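Local coordinates for protein endoglucanase (Mytilus edulis, PDB 1WC2) that hydrolyses internal beta-1,4-glucosidic linkages in cellulose and related beta-glucans, acts on soluble carboxymethylcellulose and also has expansin activity, at residues Ser18-His23 against His130-Asn135; Ser47-Ala52 against Met98-Cys103; Gly70-Leu75 against Ser94-Ile99; Leu75-Gly80 against Met143-Pro148; Pro108-Cys113 against His122-Tyr127. One frame throughout, in Å; residues are numbered along the deposited sequence.

Overall arrangement
All five contacts belong to one double-psi beta-barrel domain. Contacts 1, 2 and 3 share a curled sheet: contact 1, with the probable proton donor Asp-132, joins strands 14-22 and 129-134, the latter runs antiparallel to strand 49-53 of contact 2, and contact 3 carries on through strand 94-100 to strand 72-78; centres are 8 to 12 Å apart. Contact 4 sets a loop against strand 72-78, and contact 5 lies between strands 102-103 and 129-134, tied to contact 2 by the Cys-103 to Cys-113 disulfide; their centres are about 11 and 13 Å from that of contact 1. Along the chain, contacts 2, 3 and 5 fall between the segments of contact 1; contact 4 alternates with it.

Contact 1 of 5, residues Ser18-His23 against His130-Asn135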
# COMPACT_ATOMS: atom_id res chain seq x y z
N SER A 18 -3.04 -7.82 -2.71
CA SER A 18 -3.74 -7.15 -3.81
C SER A 18 -3.47 -5.64 -3.74
O SER A 18 -3.07 -5.10 -2.70
CB SER A 18 -5.24 -7.47 -3.77
OG SER A 18 -5.82 -7.30 -2.48
N THR A 19 -3.68 -4.98 -4.88
CA THR A 19 -3.50 -3.54 -5.00
C THR A 19 -4.64 -2.88 -5.78
O THR A 19 -5.27 -3.51 -6.65
CB THR A 19 -2.17 -3.15 -5.67
OG1 THR A 19 -2.17 -3.55 -7.06
CG2 THR A 19 -0.97 -3.83 -4.98
N THR A 20 -4.90 -1.61 -5.46
CA THR A 20 -5.75 -0.74 -6.27
C THR A 20 -5.14 0.64 -6.42
O THR A 20 -4.89 1.32 -5.43
CB THR A 20 -7.15 -0.48 -5.59
OG1 THR A 20 -7.75 -1.68 -5.09
CG2 THR A 20 -8.15 0.15 -6.59
N ASN A 21 -5.02 1.10 -7.67
CA ASN A 21 -4.55 2.45 -7.95
C ASN A 21 -5.66 3.39 -7.51
O ASN A 21 -6.83 3.15 -7.81
CB ASN A 21 -4.22 2.60 -9.44
CG ASN A 21 -2.91 1.91 -9.81
OD1 ASN A 21 -1.97 1.89 -9.01
ND2 ASN A 21 -2.87 1.33 -11.00
N TYR A 22 -5.32 4.42 -6.73
CA TYR A 22 -6.29 5.40 -6.22
C TYR A 22 -5.66 6.79 -6.18
O TYR A 22 -4.46 6.95 -6.38
CB TYR A 22 -6.85 4.97 -4.83
CG TYR A 22 -6.13 5.46 -3.57
CD1 TYR A 22 -6.86 5.92 -2.47
CD2 TYR A 22 -4.74 5.42 -3.43
CE1 TYR A 22 -6.23 6.34 -1.29
CE2 TYR A 22 -4.12 5.86 -2.24
CZ TYR A 22 -4.86 6.33 -1.19
OH TYR A 22 -4.24 6.78 -0.03
N HIS A 23 -6.49 7.80 -5.92
CA HIS A 23 -6.01 9.13 -5.66
C HIS A 23 -6.70 9.72 -4.47
O HIS A 23 -7.94 9.76 -4.42
CB HIS A 23 -6.22 10.06 -6.86
CG HIS A 23 -5.92 11.49 -6.54
ND1 HIS A 23 -4.71 11.88 -5.98
CD2 HIS A 23 -6.67 12.61 -6.62
CE1 HIS A 23 -4.73 13.18 -5.76
NE2 HIS A 23 -5.90 13.65 -6.14
N HIS A 130 -3.96 -5.73 1.65
CA HIS A 130 -4.29 -4.92 0.49
C HIS A 130 -3.67 -3.53 0.63
O HIS A 130 -3.73 -2.94 1.71
CB HIS A 130 -5.81 -4.78 0.30
CG HIS A 130 -6.20 -4.02 -0.91
ND1 HIS A 130 -6.30 -4.63 -2.15
CD2 HIS A 130 -6.44 -2.70 -1.11
CE1 HIS A 130 -6.60 -3.71 -3.05
NE2 HIS A 130 -6.70 -2.53 -2.45
N LEU A 131 -3.08 -3.02 -0.46
CA LEU A 131 -2.57 -1.65 -0.49
C LEU A 131 -3.25 -0.86 -1.60
O LEU A 131 -3.27 -1.29 -2.76
CB LEU A 131 -1.06 -1.62 -0.71
CG LEU A 131 -0.18 -2.24 0.38
CD1 LEU A 131 1.28 -2.03 0.01
CD2 LEU A 131 -0.43 -1.67 1.78
N ASP A 132 -3.82 0.30 -1.26
CA ASP A 132 -4.23 1.28 -2.25
C ASP A 132 -2.98 2.10 -2.56
O ASP A 132 -2.32 2.61 -1.65
CB ASP A 132 -5.37 2.20 -1.77
CG ASP A 132 -6.77 1.55 -1.80
OD1 ASP A 132 -6.95 0.44 -2.34
OD2 ASP A 132 -7.74 2.13 -1.26
N LEU A 133 -2.61 2.19 -3.84
CA LEU A 133 -1.38 2.86 -4.26
C LEU A 133 -1.70 4.23 -4.86
O LEU A 133 -2.45 4.33 -5.82
CB LEU A 133 -0.65 2.01 -5.32
CG LEU A 133 -0.43 0.52 -4.98
CD1 LEU A 133 0.27 -0.20 -6.13
CD2 LEU A 133 0.34 0.37 -3.70
N GLU A 134 -1.11 5.28 -4.30
CA GLU A 134 -1.34 6.60 -4.85
C GLU A 134 -0.89 6.69 -6.31
O GLU A 134 0.25 6.34 -6.64
CB GLU A 134 -0.64 7.66 -4.01
CG GLU A 134 -0.78 9.09 -4.53
CD GLU A 134 -2.24 9.58 -4.67
OE1 GLU A 134 -3.05 9.37 -3.73
OE2 GLU A 134 -2.58 10.19 -5.71
N ASN A 135 -1.78 7.18 -7.18
CA ASN A 135 -1.57 7.19 -8.63
C ASN A 135 -2.08 8.45 -9.34
O ASN A 135 -2.24 8.47 -10.56
CB ASN A 135 -2.20 5.96 -9.29
CG ASN A 135 -1.71 5.75 -10.72
OD1 ASN A 135 -0.49 5.73 -10.97
ND2 ASN A 135 -2.64 5.59 -11.66
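The imidazole of His-130 lies edge-on between Ser-18 and Thr-20. Its CG is anti to the backbone N (chi1 -177°), which swings the ring over towards strand 14-22 so that His-130 ND1 hydrogen-bonds Ser-18 OG at 2.7 Å. On the other side, His-130 NE2 donates in the ring plane to Asp-132 OD1 at 3.0 Å. In this conformer the bond probably steadies the carboxylate of Asp-132, by similarity the proton donor. Asp-132 also packs over Tyr-22: its CB sits over the centre of the phenol face, 3.7 Å from the ring centroid, a CH-pi contact. The strands beneath are parallel and in register, Leu-131 N bonding Ser-18 O and Tyr-22 N bonding Leu-133 O, part of the double-psi barrel of family 45 glycoside hydrolases. On the opposite face of the sheet, Leu-133 CD1 reaches Thr-19 CB at 3.9 Å, and the amides of Asn-21 and Asn-135 stack with planes 26° apart, Asn-21 ND2 bonding Trp-145 O and Asn-135 OD1 bonding Val-140 N. Past the strand end, His-23 ND1 donates to the syn side of Glu-134 OE2 at 2.7 Å, and Glu-134 OE1 takes the backbone N of Asp-24, the nucleophile by similarity.

Contact 2 of 5, residues Ser47-Ala52 against Met98-Cys103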
# COMPACT_ATOMS: atom_id res chain seq x y z
N SER A 47 5.07 10.71 -4.80
CA SER A 47 5.84 9.61 -4.20
C SER A 47 5.14 8.26 -4.33
O SER A 47 3.94 8.19 -4.65
CB SER A 47 6.05 9.88 -2.71
OG SER A 47 6.99 10.93 -2.53
N PHE A 48 5.91 7.19 -4.11
CA PHE A 48 5.39 5.84 -3.96
C PHE A 48 4.93 5.68 -2.50
O PHE A 48 5.71 5.35 -1.60
CB PHE A 48 6.44 4.79 -4.36
CG PHE A 48 6.68 4.68 -5.86
CD1 PHE A 48 7.98 4.55 -6.35
CD2 PHE A 48 5.62 4.63 -6.77
CE1 PHE A 48 8.21 4.41 -7.73
CE2 PHE A 48 5.87 4.49 -8.14
CZ PHE A 48 7.16 4.37 -8.61
N VAL A 49 3.65 5.99 -2.30
CA VAL A 49 2.99 5.89 -1.00
C VAL A 49 1.69 5.10 -1.14
O VAL A 49 1.15 4.97 -2.24
CB VAL A 49 2.74 7.29 -0.36
CG1 VAL A 49 4.09 7.97 -0.06
CG2 VAL A 49 1.84 8.18 -1.23
N ALA A 50 1.21 4.61 -0.00
CA ALA A 50 0.08 3.69 0.02
C ALA A 50 -0.82 3.90 1.22
O ALA A 50 -0.39 4.37 2.28
CB ALA A 50 0.58 2.26 0.01
N ALA A 51 -2.08 3.51 1.06
CA ALA A 51 -3.02 3.34 2.15
C ALA A 51 -3.13 1.84 2.43
O ALA A 51 -3.46 1.06 1.54
CB ALA A 51 -4.38 3.92 1.78
N ALA A 52 -2.86 1.43 3.67
CA ALA A 52 -2.92 0.01 4.05
C ALA A 52 -4.30 -0.38 4.59
O ALA A 52 -4.91 0.37 5.36
CB ALA A 52 -1.86 -0.31 5.10
N MET A 98 5.82 3.58 0.85
CA MET A 98 5.66 3.92 2.27
C MET A 98 4.17 4.01 2.62
O MET A 98 3.40 4.69 1.92
CB MET A 98 6.32 5.27 2.58
CG MET A 98 6.16 5.67 4.05
SD MET A 98 6.98 7.24 4.47
CE MET A 98 8.72 6.66 4.55
N ILE A 99 3.77 3.36 3.72
CA ILE A 99 2.41 3.49 4.23
C ILE A 99 2.25 4.89 4.85
O ILE A 99 2.91 5.21 5.84
CB ILE A 99 2.07 2.38 5.26
CG1 ILE A 99 2.08 1.01 4.57
CG2 ILE A 99 0.74 2.66 5.94
CD1 ILE A 99 2.04 -0.18 5.54
N THR A 100 1.38 5.71 4.26
CA THR A 100 1.08 7.04 4.78
C THR A 100 -0.39 7.22 5.13
O THR A 100 -0.77 8.28 5.61
CB THR A 100 1.48 8.15 3.76
OG1 THR A 100 0.73 7.95 2.55
CG2 THR A 100 2.98 8.12 3.45
N ASN A 101 -1.23 6.21 4.89
CA ASN A 101 -2.66 6.39 5.07
C ASN A 101 -3.31 5.03 5.35
O ASN A 101 -2.67 3.97 5.27
CB ASN A 101 -3.24 7.10 3.82
CG ASN A 101 -4.58 7.83 4.07
OD1 ASN A 101 -5.11 7.87 5.17
ND2 ASN A 101 -5.09 8.46 3.02
N LEU A 102 -4.59 5.11 5.71
CA LEU A 102 -5.45 3.97 6.01
C LEU A 102 -6.44 3.72 4.87
O LEU A 102 -7.03 4.67 4.34
CB LEU A 102 -6.25 4.30 7.29
CG LEU A 102 -7.47 3.43 7.59
CD1 LEU A 102 -7.09 2.00 7.89
CD2 LEU A 102 -8.26 4.02 8.74
N CYS A 103 -6.63 2.45 4.49
CA CYS A 103 -7.76 2.00 3.67
C CYS A 103 -8.78 1.37 4.61
O CYS A 103 -8.61 0.23 5.06
CB CYS A 103 -7.32 0.97 2.61
SG CYS A 103 -8.66 0.24 1.61
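Met-98 opens the pairing through its backbone, its N donating to Phe-48 O and its O receiving Ala-50 N, which sets Val-49 beside Met-98 in parallel register. Ile-99 comes next, on the other face of the sheet, where its CD1 rests 3.9 Å from Ala-52 CB, with CG2 nearly as close. Thr-100 N then bonds to Ala-50 O at 3.0 Å. The Thr-100 side chain crosses that of Val-49 at about a right angle: with OG1 between the backbone N and the carbonyl carbon (chi1 60°), Thr-100 CG2 is left to meet Val-49 CG1 at 3.7 Å. At Asn-101 the chain turns a corner. Its N reaches the same Ala-50 O in a weak bond, and the register slips by one residue, a beta bulge that sets Ala-51 opposite Asn-101, their CB atoms 3.9 Å apart. Leu-102 N comes from above the amide plane to give its hydrogen to Asn-101 OD1, which also accepts from Ala-29 N. Leu-102 lays CD1 against Ala-52 O at 3.7 Å, and Cys-103 N closes the pairing with a nearly straight bond to Ala-52 O (2.8 Å, 173°). Within the double-psi barrel, the side chains of Asn-101 and Cys-103 (disulfide to Cys-113) lie about 4 Å from those of Asp-24 and Asp-132 respectively, catalytic by similarity. Strand 49-53 is held on this side by strands 94-100 and 102-103 and on its other side by strand 129-134, while helix 54-57 meets Ile-99 through Tyr-56 and Leu-102 through Gln-54 and Phe-57.

Contact 3 of 5, residues Gly70-Leu75 against Ser94-Ile99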
# COMPACT_ATOMS: atom_id res chain seq x y z
N GLY A 70 4.40 4.85 8.27
CA GLY A 70 5.81 5.07 7.95
C GLY A 70 6.60 3.84 7.53
O GLY A 70 7.79 3.96 7.19
N GLN A 71 5.98 2.66 7.57
CA GLN A 71 6.67 1.43 7.21
C GLN A 71 6.71 1.34 5.69
O GLN A 71 5.74 1.67 5.00
CB GLN A 71 5.94 0.22 7.78
CG GLN A 71 6.72 -1.07 7.61
CD GLN A 71 5.97 -2.25 8.18
OE1 GLN A 71 4.88 -2.59 7.70
NE2 GLN A 71 6.56 -2.92 9.18
N CYS A 72 7.85 0.87 5.16
CA CYS A 72 7.99 0.64 3.72
C CYS A 72 7.81 -0.84 3.37
O CYS A 72 8.35 -1.73 4.05
CB CYS A 72 9.33 1.16 3.21
SG CYS A 72 9.39 2.98 3.15
N ILE A 73 7.03 -1.05 2.31
CA ILE A 73 6.68 -2.37 1.79
C ILE A 73 7.14 -2.47 0.34
O ILE A 73 6.72 -1.68 -0.51
CB ILE A 73 5.14 -2.59 1.83
CG1 ILE A 73 4.55 -2.32 3.22
CG2 ILE A 73 4.81 -3.99 1.28
CD1 ILE A 73 5.00 -3.26 4.25
N LYS A 74 8.01 -3.44 0.07
CA LYS A 74 8.47 -3.73 -1.29
C LYS A 74 7.52 -4.73 -1.93
O LYS A 74 7.31 -5.83 -1.40
CB LYS A 74 9.89 -4.29 -1.26
CG LYS A 74 10.47 -4.56 -2.65
CD LYS A 74 11.92 -5.03 -2.59
CE LYS A 74 12.49 -5.34 -3.98
NZ LYS A 74 13.84 -5.96 -3.87
N LEU A 75 6.92 -4.34 -3.05
CA LEU A 75 5.99 -5.17 -3.80
C LEU A 75 6.68 -5.72 -5.04
O LEU A 75 7.37 -4.97 -5.74
CB LEU A 75 4.78 -4.35 -4.23
CG LEU A 75 3.90 -3.78 -3.11
CD1 LEU A 75 2.70 -3.07 -3.72
CD2 LEU A 75 3.46 -4.87 -2.15
N SER A 94 9.39 -4.55 -9.46
CA SER A 94 9.28 -4.22 -8.05
C SER A 94 9.57 -2.77 -7.71
O SER A 94 10.55 -2.18 -8.20
CB SER A 94 10.20 -5.11 -7.21
OG SER A 94 11.56 -4.75 -7.39
N LYS A 95 8.75 -2.22 -6.81
CA LYS A 95 8.95 -0.90 -6.24
C LYS A 95 8.54 -0.95 -4.77
O LYS A 95 7.80 -1.86 -4.36
CB LYS A 95 8.09 0.17 -6.96
CG LYS A 95 8.51 0.51 -8.39
CD LYS A 95 9.90 1.13 -8.48
CE LYS A 95 10.23 1.60 -9.89
NZ LYS A 95 11.64 2.04 -10.03
N THR A 96 9.01 0.02 -4.00
CA THR A 96 8.74 0.11 -2.57
C THR A 96 7.85 1.32 -2.25
O THR A 96 8.09 2.44 -2.74
CB THR A 96 10.07 0.18 -1.80
OG1 THR A 96 10.77 -1.06 -1.93
CG2 THR A 96 9.86 0.38 -0.30
N PHE A 97 6.84 1.09 -1.41
CA PHE A 97 5.82 2.07 -1.06
C PHE A 97 5.85 2.31 0.44
O PHE A 97 5.86 1.37 1.23
CB PHE A 97 4.43 1.58 -1.49
CG PHE A 97 4.30 1.36 -2.97
CD1 PHE A 97 4.80 0.21 -3.56
CD2 PHE A 97 3.71 2.32 -3.78
CE1 PHE A 97 4.72 0.02 -4.93
CE2 PHE A 97 3.62 2.13 -5.16
CZ PHE A 97 4.13 0.97 -5.73
N MET A 98 5.82 3.58 0.85
CA MET A 98 5.66 3.92 2.27
C MET A 98 4.17 4.01 2.62
O MET A 98 3.40 4.69 1.92
CB MET A 98 6.32 5.27 2.58
CG MET A 98 6.16 5.67 4.05
SD MET A 98 6.98 7.24 4.47
CE MET A 98 8.72 6.66 4.55
N ILE A 99 3.77 3.36 3.72
CA ILE A 99 2.41 3.49 4.23
C ILE A 99 2.25 4.89 4.85
O ILE A 99 2.91 5.21 5.84
CB ILE A 99 2.07 2.38 5.26
CG1 ILE A 99 2.08 1.01 4.57
CG2 ILE A 99 0.74 2.66 5.94
CD1 ILE A 99 2.04 -0.18 5.54
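The Phe-97 side chain crosses that of Leu-75 at about a right angle, with Leu-75 CD1 3.9 Å from Phe-97 CE1, neither squarely over the ring face nor at its edge; the carbonyl O of Ile-73 lies at the ring edge. Beyond this pair, the Phe-97 ring touches Phe-48 and Trp-145. The same face of the sheet carries Ile-73, whose CG1 lies 4.0 Å from Ile-99 CD1. On the other face, Thr-96 divides its branches between two neighbours. With OG1 beside the backbone N (chi1 -67°), Thr-96 CG2 falls anti to it and meets Cys-72 CB at 3.6 Å, while Thr-96 OG1 lies against Lys-74 CB at 3.4 Å. A glycine here would probably leave Cys-72 CB and the Lys-74 chain without their packing partner across the pair. Further along this face, Cys-72 SG touches Met-98 CB at 3.9 Å, and its disulfide to Cys-157 ties the strand to helix 157-163. Lys-74 runs extended until its CE reaches Ser-94 OG. Backbone bonds in both directions hold Ile-73 to Phe-97 and Leu-75 to Lys-95, and Gly-70 N to Ile-99 O closes the far end. Alternating hydrogen-bonded and non-hydrogen-bonded pairs make this a regular antiparallel strand pair within the double-psi barrel.

Contact 4 of 5, residues Leu75-Gly80 against Met143-Pro148; sequences LTTTGG and MGWNNP
Thr-77 presses its methyl onto the indole of Trp-145, and this is the tight part of the contact. Thr-77 CG2 stands over the six-membered ring of Trp-145, 4.0 Å from its centroid and 21° off the normal, a CH-pi contact displaced toward the rim, with Trp-145 CE2 its nearest ring atom at 3.8 Å. The torsion explains the choice of branch: OG1 sits between the backbone N and the carbonyl carbon (chi1 59°), turned to Arg-90 O and Leu-93 N, which leaves the methyl to face the ring. The same Thr-77 CG2 touches Pro-148 CB at 3.9 Å, so one methyl fills the angle between indole and proline. On the opposite face of the indole lies Met-143 CE, 3.6 Å above the plane, and Leu-75 O comes to the ring edge near CH2. A glycine in place of Trp-145 would probably leave the Thr-77 methyl and Met-143 CE without the surface they share. Here the loop leading into strand 148-155 folds back against strand 72-78, inside the double-psi barrel domain. The other end is looser: Gly-80 O comes no nearer to Pro-148 CA than 3.8 Å, and no hydrogen bond joins the two segments. There the chain bends through an ST turn, Thr-78 OG1 accepting from Gly-80 N at 3.0 Å. Gly-144 and Asn-146, on the outer side of the loop, are exposed to solvent.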
# COMPACT_ATOMS: atom_id res chain seq x y z
N LEU A 75 6.92 -4.34 -3.05
CA LEU A 75 5.99 -5.17 -3.80
C LEU A 75 6.68 -5.72 -5.04
O LEU A 75 7.37 -4.97 -5.74
CB LEU A 75 4.78 -4.35 -4.23
CG LEU A 75 3.90 -3.78 -3.11
CD1 LEU A 75 2.70 -3.07 -3.72
CD2 LEU A 75 3.46 -4.87 -2.15
N THR A 76 6.49 -7.01 -5.32
CA THR A 76 7.00 -7.66 -6.52
C THR A 76 5.82 -8.24 -7.30
O THR A 76 5.00 -8.97 -6.73
CB THR A 76 7.99 -8.77 -6.13
OG1 THR A 76 9.10 -8.19 -5.42
CG2 THR A 76 8.57 -9.45 -7.38
N THR A 77 5.71 -7.93 -8.59
CA THR A 77 4.57 -8.42 -9.37
C THR A 77 4.68 -9.92 -9.62
O THR A 77 5.77 -10.45 -9.86
CB THR A 77 4.46 -7.69 -10.72
OG1 THR A 77 5.66 -7.89 -11.48
CG2 THR A 77 4.27 -6.18 -10.53
N THR A 78 3.56 -10.61 -9.52
CA THR A 78 3.50 -12.03 -9.86
C THR A 78 3.30 -12.25 -11.36
O THR A 78 3.56 -13.35 -11.86
CB THR A 78 2.34 -12.74 -9.16
OG1 THR A 78 1.10 -12.17 -9.63
CG2 THR A 78 2.40 -12.57 -7.63
N GLY A 79 2.83 -11.23 -12.07
CA GLY A 79 2.34 -11.35 -13.43
C GLY A 79 0.82 -11.40 -13.51
O GLY A 79 0.26 -11.24 -14.60
N GLY A 80 0.14 -11.66 -12.39
CA GLY A 80 -1.31 -11.76 -12.34
C GLY A 80 -2.02 -10.48 -11.93
O GLY A 80 -1.40 -9.44 -11.71
N MET A 143 4.23 2.85 -15.13
CA MET A 143 5.04 1.63 -15.20
C MET A 143 4.30 0.44 -15.80
O MET A 143 4.82 -0.67 -15.82
CB MET A 143 5.48 1.19 -13.80
CG MET A 143 6.23 2.20 -13.01
SD MET A 143 6.92 1.51 -11.48
CE MET A 143 5.46 1.24 -10.47
N GLY A 144 3.07 0.64 -16.25
CA GLY A 144 2.27 -0.47 -16.74
C GLY A 144 1.63 -1.30 -15.63
O GLY A 144 1.14 -2.39 -15.90
N TRP A 145 1.65 -0.79 -14.40
CA TRP A 145 1.00 -1.49 -13.28
C TRP A 145 -0.48 -1.08 -13.16
O TRP A 145 -0.80 0.01 -12.65
CB TRP A 145 1.69 -1.16 -11.96
CG TRP A 145 3.08 -1.71 -11.70
CD1 TRP A 145 4.09 -1.95 -12.60
CD2 TRP A 145 3.63 -1.97 -10.40
NE1 TRP A 145 5.21 -2.40 -11.93
CE2 TRP A 145 4.96 -2.41 -10.58
CE3 TRP A 145 3.12 -1.90 -9.09
CZ2 TRP A 145 5.79 -2.76 -9.51
CZ3 TRP A 145 3.94 -2.25 -8.03
CH2 TRP A 145 5.25 -2.68 -8.24
N ASN A 146 -1.37 -1.94 -13.64
CA ASN A 146 -2.82 -1.79 -13.51
C ASN A 146 -3.31 -2.77 -12.44
O ASN A 146 -3.65 -3.90 -12.74
CB ASN A 146 -3.50 -2.04 -14.87
CG ASN A 146 -5.04 -1.97 -14.83
OD1 ASN A 146 -5.72 -2.32 -15.82
ND2 ASN A 146 -5.59 -1.51 -13.73
N ASN A 147 -3.28 -2.32 -11.19
CA ASN A 147 -3.68 -3.15 -10.04
C ASN A 147 -3.07 -4.55 -10.04
O ASN A 147 -3.77 -5.57 -9.92
CB ASN A 147 -5.21 -3.22 -9.96
CG ASN A 147 -5.85 -1.85 -9.89
OD1 ASN A 147 -5.16 -0.86 -9.67
ND2 ASN A 147 -7.16 -1.80 -10.05
N PRO A 148 -1.74 -4.63 -10.15
CA PRO A 148 -1.11 -5.96 -10.20
C PRO A 148 -1.31 -6.75 -8.91
O PRO A 148 -1.37 -6.19 -7.82
CB PRO A 148 0.38 -5.62 -10.37
CG PRO A 148 0.53 -4.29 -9.75
CD PRO A 148 -0.72 -3.56 -10.13

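Contact 5 of 5, residues Pro108-Cys113 against His122-Tyr127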
# COMPACT_ATOMS: atom_id res chain seq x y z
N PRO A 108 -16.30 2.60 0.34
CA PRO A 108 -16.40 1.68 -0.80
C PRO A 108 -15.28 0.62 -0.87
O PRO A 108 -15.05 0.08 -1.96
CB PRO A 108 -16.25 2.65 -1.98
CG PRO A 108 -15.26 3.62 -1.51
CD PRO A 108 -15.48 3.77 -0.02
N ASN A 109 -14.61 0.32 0.24
CA ASN A 109 -13.46 -0.60 0.27
C ASN A 109 -13.80 -1.97 0.82
O ASN A 109 -12.89 -2.76 1.15
CB ASN A 109 -12.34 0.00 1.13
CG ASN A 109 -12.15 1.46 0.87
OD1 ASN A 109 -11.97 1.86 -0.26
ND2 ASN A 109 -12.19 2.26 1.93
N GLN A 110 -15.09 -2.28 0.93
CA GLN A 110 -15.57 -3.47 1.60
C GLN A 110 -15.13 -4.80 0.98
O GLN A 110 -15.16 -5.84 1.66
CB GLN A 110 -17.10 -3.42 1.72
CG GLN A 110 -17.90 -3.65 0.44
CD GLN A 110 -18.01 -2.44 -0.47
OE1 GLN A 110 -17.52 -1.35 -0.17
NE2 GLN A 110 -18.68 -2.63 -1.61
N ASP A 111 -14.75 -4.79 -0.29
CA ASP A 111 -14.30 -6.02 -0.95
C ASP A 111 -12.78 -6.25 -0.81
O ASP A 111 -12.33 -7.37 -1.04
CB ASP A 111 -14.67 -6.00 -2.44
CG ASP A 111 -16.14 -5.67 -2.71
OD1 ASP A 111 -17.03 -6.13 -1.96
OD2 ASP A 111 -16.46 -4.96 -3.67
N TRP A 112 -12.04 -5.20 -0.47
CA TRP A 112 -10.58 -5.19 -0.54
C TRP A 112 -9.85 -5.05 0.81
O TRP A 112 -8.74 -5.57 0.97
CB TRP A 112 -10.10 -4.05 -1.45
CG TRP A 112 -10.59 -4.15 -2.87
CD1 TRP A 112 -11.61 -3.45 -3.43
CD2 TRP A 112 -10.06 -4.99 -3.92
NE1 TRP A 112 -11.77 -3.80 -4.75
CE2 TRP A 112 -10.82 -4.73 -5.08
CE3 TRP A 112 -9.02 -5.92 -4.00
CZ2 TRP A 112 -10.58 -5.39 -6.31
CZ3 TRP A 112 -8.78 -6.56 -5.21
CH2 TRP A 112 -9.56 -6.29 -6.35
N CYS A 113 -10.43 -4.31 1.76
CA CYS A 113 -9.73 -3.91 2.99
C CYS A 113 -10.40 -4.49 4.24
O CYS A 113 -10.18 -4.01 5.36
CB CYS A 113 -9.63 -2.39 3.06
SG CYS A 113 -8.55 -1.80 1.73
N HIS A 122 -8.33 -12.49 5.16
CA HIS A 122 -8.51 -12.41 3.72
C HIS A 122 -9.52 -11.32 3.37
O HIS A 122 -10.51 -11.13 4.09
CB HIS A 122 -8.96 -13.78 3.15
CG HIS A 122 -10.23 -14.27 3.78
ND1 HIS A 122 -10.26 -14.96 4.97
CD2 HIS A 122 -11.53 -14.06 3.44
CE1 HIS A 122 -11.51 -15.18 5.33
NE2 HIS A 122 -12.30 -14.66 4.41
N ASN A 123 -9.27 -10.62 2.27
CA ASN A 123 -10.32 -9.85 1.63
C ASN A 123 -11.19 -10.76 0.75
O ASN A 123 -11.02 -11.98 0.77
CB ASN A 123 -9.77 -8.61 0.90
CG ASN A 123 -8.84 -8.93 -0.26
OD1 ASN A 123 -8.85 -10.04 -0.82
ND2 ASN A 123 -8.05 -7.93 -0.65
N LYS A 124 -12.13 -10.21 -0.01
CA LYS A 124 -13.07 -11.05 -0.77
C LYS A 124 -12.41 -11.80 -1.92
O LYS A 124 -13.00 -12.74 -2.46
CB LYS A 124 -14.28 -10.24 -1.24
CG LYS A 124 -15.14 -9.71 -0.11
CD LYS A 124 -16.49 -9.20 -0.59
CE LYS A 124 -17.22 -8.43 0.50
NZ LYS A 124 -18.47 -7.78 0.04
N TYR A 125 -11.18 -11.43 -2.27
CA TYR A 125 -10.41 -12.10 -3.30
C TYR A 125 -9.30 -13.01 -2.73
O TYR A 125 -8.53 -13.60 -3.49
CB TYR A 125 -9.84 -11.06 -4.27
CG TYR A 125 -10.92 -10.36 -5.08
CD1 TYR A 125 -11.31 -9.08 -4.77
CD2 TYR A 125 -11.55 -10.99 -6.15
CE1 TYR A 125 -12.29 -8.42 -5.52
CE2 TYR A 125 -12.55 -10.34 -6.91
CZ TYR A 125 -12.88 -9.06 -6.60
OH TYR A 125 -13.86 -8.41 -7.34
N GLY A 126 -9.23 -13.12 -1.39
CA GLY A 126 -8.36 -14.07 -0.71
C GLY A 126 -7.06 -13.53 -0.12
O GLY A 126 -6.30 -14.32 0.44
N TYR A 127 -6.79 -12.24 -0.23
CA TYR A 127 -5.47 -11.70 0.13
C TYR A 127 -5.41 -11.21 1.58
O TYR A 127 -6.31 -10.49 2.03
CB TYR A 127 -5.09 -10.54 -0.81
CG TYR A 127 -4.99 -10.97 -2.26
CD1 TYR A 127 -6.07 -10.82 -3.11
CD2 TYR A 127 -3.85 -11.57 -2.76
CE1 TYR A 127 -6.02 -11.25 -4.44
CE2 TYR A 127 -3.77 -12.00 -4.08
CZ TYR A 127 -4.86 -11.83 -4.93
OH TYR A 127 -4.85 -12.25 -6.24
O HOH W 1 -14.39 -5.65 -6.19
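Aromatic packing joins Trp-112 to Tyr-125: the phenol ring lies over one face of the indole as an offset stack, centroids 4.6 Å apart and planes at 30°. Tyr-125 CE1 sits toward the rim of the six-membered ring, 3.6 Å from Trp-112 CH2. Hydrogen bonds supply the next layer, and Asn-123 is the hub. Its CG stands between the backbone N and the carbonyl carbon (chi1 64°), which brings Asn-123 ND2 to Trp-112 O at 2.9 Å, with that oxygen in the amide plane; ND2 also bonds Ser-18 OG. OD1 turns inward to its own loop, accepting from the backbone N of Tyr-125, an Asx turn, and of Tyr-127, the two donors arriving from opposite faces of the amide. Together they brace the type I turn from Asn-123 to Gly-126. Lys-124 N adds a backbone bond to Asp-111 O at 3.0 Å. Charge pairing comes from the extended Lys-124 side chain, which runs along Asp-111 and forms a salt bridge from NZ to OD1, though the position of NZ is less sure. A water links Asp-111 to the stack, meeting Tyr-125 OH at 3.0 Å and giving Asp-111 OD2 a weak bond. Asp-111 OD1 hydrogen-bonds diethylene glycol, probably from the crystallisation liquor, and Trp-112 NE1 makes a weak bond to diethylene glycol too. The chemistry is thus graded, with an amide bonded through both its ends on the buried side and a less certain charge pair toward solvent, and the disulfide from Cys-113 to Cys-103 fastens this loop close to Asp-132.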